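Local coordinates for protein anaerobically-induced outer membrane porin OprE (Pseudomonas aeruginosa, PDB 4FRX) that probably forms a beta-barrel channel that lets small solutes diffuse across the outer membrane, at residues A[347-352]-A[357-362]. Numbering follows the deposited sequence.
Sequences GYDFAT and GLTFNT. With C8E ((hydroxyethyloxy)tri(ethyloxy)octane), chain E.
At the turn end of a beta hairpin in the porin barrel wall, Tyr348 and Phe360 form an antiparallel hydrogen-bonded pair joining strands 340-349 and 358-370. Tyr348 N donates to Phe360 O at 2.9 Å, and Phe360 N returns a bond to Tyr348 O at 3.0 Å. Gly347 opposite Asn361 is a non-hydrogen-bonded pair; with no side chain on the glycine, Asn361 ND2 comes to 3.5 Å from Gly347 CA. Beyond Asp349 the first strand gives way to a 3-10 turn, yet Phe350 N still reaches Leu358 O at 2.9 Å.

The Phe350 ring is sandwiched. Leu358 CD2 sits over one face, 3.9 Å from the ring centroid in a CH-pi contact, and Tyr348 CD2 lies over the opposite one. Leu358 reaches alongside Phe350 because its CG stands trans to the backbone N (chi1 -180°), which brings CD2 over the ring. This face of the hairpin fits the lipid-facing outside of an outer membrane barrel: a detergent molecule lies along it, its C2 over the Tyr348 ring, C6 near the edge of Phe350, and C8 over the Phe360 ring, 3.5 Å from Phe360 CD1.

Asp349 and Thr359 project from the other face. Asp349 OD1 accepts from Ala351 N at 2.9 Å, closing an Asx turn where the strand ends, and the donor approaches from above the carboxylate plane. The same oxygen takes a bond from a water that in turn accepts from Gly357 N, bridging the two sides of the turn.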
ATOM      1  N   GLY A 347       4.216   8.063  19.373  1.00 12.33           N
ATOM      2  CA  GLY A 347       5.398   7.243  19.171  1.00 16.79           C
ATOM      3  C   GLY A 347       6.552   7.641  20.066  1.00 13.05           C
ATOM      4  O   GLY A 347       6.636   8.781  20.517  1.00 13.38           O
ATOM      5  N   TYR A 348       7.434   6.688  20.343  1.00 18.53           N
ATOM      6  CA  TYR A 348       8.658   6.985  21.080  1.00 20.28           C
ATOM      7  C   TYR A 348       9.825   6.216  20.497  1.00 13.52           C
ATOM      8  O   TYR A 348       9.741   5.001  20.303  1.00 15.11           O
ATOM      9  CB  TYR A 348       8.526   6.656  22.567  1.00 17.59           C
ATOM     10  CG  TYR A 348       9.695   7.199  23.374  1.00 19.05           C
ATOM     11  CD1 TYR A 348       9.858   8.570  23.539  1.00 22.40           C
ATOM     12  CD2 TYR A 348      10.639   6.353  23.942  1.00 17.96           C
ATOM     13  CE1 TYR A 348      10.907   9.089  24.257  1.00 28.28           C
ATOM     14  CE2 TYR A 348      11.709   6.868  24.675  1.00 20.41           C
ATOM     15  CZ  TYR A 348      11.828   8.245  24.825  1.00 27.27           C
ATOM     16  OH  TYR A 348      12.867   8.802  25.535  1.00 32.38           O
ATOM     17  N   ASP A 349      10.901   6.944  20.212  1.00 17.66           N
ATOM     18  CA  ASP A 349      12.154   6.369  19.730  1.00 21.28           C
ATOM     19  C   ASP A 349      13.107   6.245  20.911  1.00 22.33           C
ATOM     20  O   ASP A 349      13.545   7.250  21.463  1.00 19.23           O
ATOM     21  CB  ASP A 349      12.761   7.280  18.661  1.00 24.53           C
ATOM     22  CG  ASP A 349      14.049   6.717  18.057  1.00 31.03           C
ATOM     23  OD1 ASP A 349      14.693   5.841  18.673  1.00 25.06           O
ATOM     24  OD2 ASP A 349      14.418   7.159  16.951  1.00 34.68           O
ATOM     25  N   PHE A 350      13.438   5.017  21.300  1.00 18.42           N
ATOM     26  CA  PHE A 350      14.228   4.817  22.514  1.00 18.45           C
ATOM     27  C   PHE A 350      15.723   5.101  22.345  1.00 16.12           C
ATOM     28  O   PHE A 350      16.493   4.933  23.290  1.00 18.80           O
ATOM     29  CB  PHE A 350      14.024   3.411  23.057  1.00 20.51           C
ATOM     30  CG  PHE A 350      12.686   3.195  23.682  1.00 20.63           C
ATOM     31  CD1 PHE A 350      11.582   2.882  22.902  1.00 13.55           C
ATOM     32  CD2 PHE A 350      12.527   3.292  25.056  1.00 20.33           C
ATOM     33  CE1 PHE A 350      10.353   2.668  23.480  1.00 17.10           C
ATOM     34  CE2 PHE A 350      11.297   3.081  25.638  1.00 23.88           C
ATOM     35  CZ  PHE A 350      10.210   2.766  24.853  1.00 21.55           C
ATOM     36  N   ALA A 351      16.128   5.529  21.150  1.00 18.28           N
ATOM     37  CA  ALA A 351      17.515   5.916  20.914  1.00 23.87           C
ATOM     38  C   ALA A 351      17.905   7.088  21.806  1.00 33.54           C
ATOM     39  O   ALA A 351      19.031   7.162  22.300  1.00 35.82           O
ATOM     40  CB  ALA A 351      17.740   6.267  19.450  1.00 24.54           C
ATOM     41  N   THR A 352      16.968   7.999  22.027  1.00 34.97           N
ATOM     42  CA  THR A 352      17.255   9.208  22.792  1.00 40.35           C
ATOM     43  C   THR A 352      17.535   8.899  24.263  1.00 36.86           C
ATOM     44  O   THR A 352      18.054   9.744  24.997  1.00 41.46           O
ATOM     45  CB  THR A 352      16.082  10.204  22.711  1.00 50.11           C
ATOM     46  OG1 THR A 352      15.120   9.895  23.726  1.00 50.73           O
ATOM     47  CG2 THR A 352      15.425  10.127  21.344  1.00 51.98           C
ATOM     48  N   GLY A 357      17.448   1.609  18.150  1.00 19.68           N
ATOM     49  CA  GLY A 357      16.854   0.499  17.431  1.00 21.83           C
ATOM     50  C   GLY A 357      15.516   0.037  17.981  1.00 18.82           C
ATOM     51  O   GLY A 357      14.822  -0.737  17.321  1.00 21.39           O
ATOM     52  N   LEU A 358      15.164   0.481  19.190  1.00 13.48           N
ATOM     53  CA  LEU A 358      13.861   0.150  19.782  1.00 19.57           C
ATOM     54  C   LEU A 358      12.877   1.310  19.609  1.00 16.93           C
ATOM     55  O   LEU A 358      13.181   2.450  19.963  1.00 18.11           O
ATOM     56  CB  LEU A 358      13.987  -0.235  21.273  1.00 14.24           C
ATOM     57  CG  LEU A 358      12.688  -0.609  22.015  1.00 16.16           C
ATOM     58  CD1 LEU A 358      12.140  -1.968  21.588  1.00 15.94           C
ATOM     59  CD2 LEU A 358      12.844  -0.572  23.536  1.00 15.29           C
ATOM     60  N   THR A 359      11.704   1.023  19.046  1.00 14.59           N
ATOM     61  CA  THR A 359      10.677   2.051  18.872  1.00 10.11           C
ATOM     62  C   THR A 359       9.290   1.523  19.252  1.00 11.30           C
ATOM     63  O   THR A 359       9.006   0.331  19.136  1.00 14.72           O
ATOM     64  CB  THR A 359      10.611   2.557  17.407  1.00 21.78           C
ATOM     65  OG1 THR A 359      10.350   1.454  16.535  1.00 17.02           O
ATOM     66  CG2 THR A 359      11.911   3.235  16.981  1.00 16.62           C
ATOM     67  N   PHE A 360       8.430   2.419  19.716  1.00 12.98           N
ATOM     68  CA  PHE A 360       7.032   2.073  19.960  1.00 12.89           C
ATOM     69  C   PHE A 360       6.128   3.053  19.247  1.00 10.65           C
ATOM     70  O   PHE A 360       6.360   4.257  19.284  1.00 14.49           O
ATOM     71  CB  PHE A 360       6.706   2.078  21.457  1.00 13.09           C
ATOM     72  CG  PHE A 360       5.257   1.827  21.749  1.00 14.14           C
ATOM     73  CD1 PHE A 360       4.753   0.536  21.738  1.00 17.10           C
ATOM     74  CD2 PHE A 360       4.394   2.880  22.030  1.00 17.80           C
ATOM     75  CE1 PHE A 360       3.406   0.302  21.996  1.00 18.93           C
ATOM     76  CE2 PHE A 360       3.049   2.654  22.292  1.00 14.90           C
ATOM     77  CZ  PHE A 360       2.556   1.368  22.279  1.00 13.07           C
ATOM     78  N   ASN A 361       5.075   2.546  18.611  1.00 13.65           N
ATOM     79  CA  ASN A 361       4.074   3.425  18.028  1.00 12.73           C
ATOM     80  C   ASN A 361       2.657   2.942  18.309  1.00 11.88           C
ATOM     81  O   ASN A 361       2.407   1.736  18.402  1.00 13.39           O
ATOM     82  CB  ASN A 361       4.295   3.567  16.521  1.00 18.90           C
ATOM     83  CG  ASN A 361       5.590   4.275  16.197  1.00 25.34           C
ATOM     84  OD1 ASN A 361       6.637   3.645  16.028  1.00 31.38           O
ATOM     85  ND2 ASN A 361       5.530   5.595  16.119  1.00 24.75           N
ATOM     86  N   THR A 362       1.733   3.882  18.459  1.00 13.78           N
ATOM     87  CA  THR A 362       0.331   3.504  18.570  1.00 12.57           C
ATOM     88  C   THR A 362      -0.573   4.522  17.890  1.00 10.29           C
ATOM     89  O   THR A 362      -0.236   5.692  17.768  1.00  9.17           O
ATOM     90  CB  THR A 362      -0.093   3.287  20.024  1.00 19.29           C
ATOM     91  OG1 THR A 362      -1.424   2.754  20.055  1.00 23.24           O
ATOM     92  CG2 THR A 362      -0.039   4.607  20.812  1.00 20.61           C
TER
HETATM   93  C1  C8E E 503       8.590   7.606  28.509  1.00 38.19           C
HETATM   94  C2  C8E E 503       8.406   7.164  27.062  1.00 37.24           C
HETATM   95  C3  C8E E 503       8.085   5.672  26.980  1.00 36.23           C
HETATM   96  C4  C8E E 503       7.031   5.406  25.913  1.00 32.82           C
HETATM   97  C5  C8E E 503       6.060   4.324  26.358  1.00 34.88           C
HETATM   98  C6  C8E E 503       6.367   3.020  25.631  1.00 33.31           C
HETATM   99  C7  C8E E 503       5.605   1.841  26.229  1.00 26.52           C
HETATM  100  C8  C8E E 503       5.496   0.725  25.204  1.00 32.38           C
HETATM  101  O9  C8E E 503       5.748  -0.520  25.807  1.00 35.77           O
HETATM  102  C10 C8E E 503       4.569  -1.261  26.007  1.00 31.84           C
HETATM  103  C11 C8E E 503       4.863  -2.738  25.774  1.00 28.70           C
HETATM  104  O   HOH W   1      15.945   3.690  17.479  1.00 35.61           O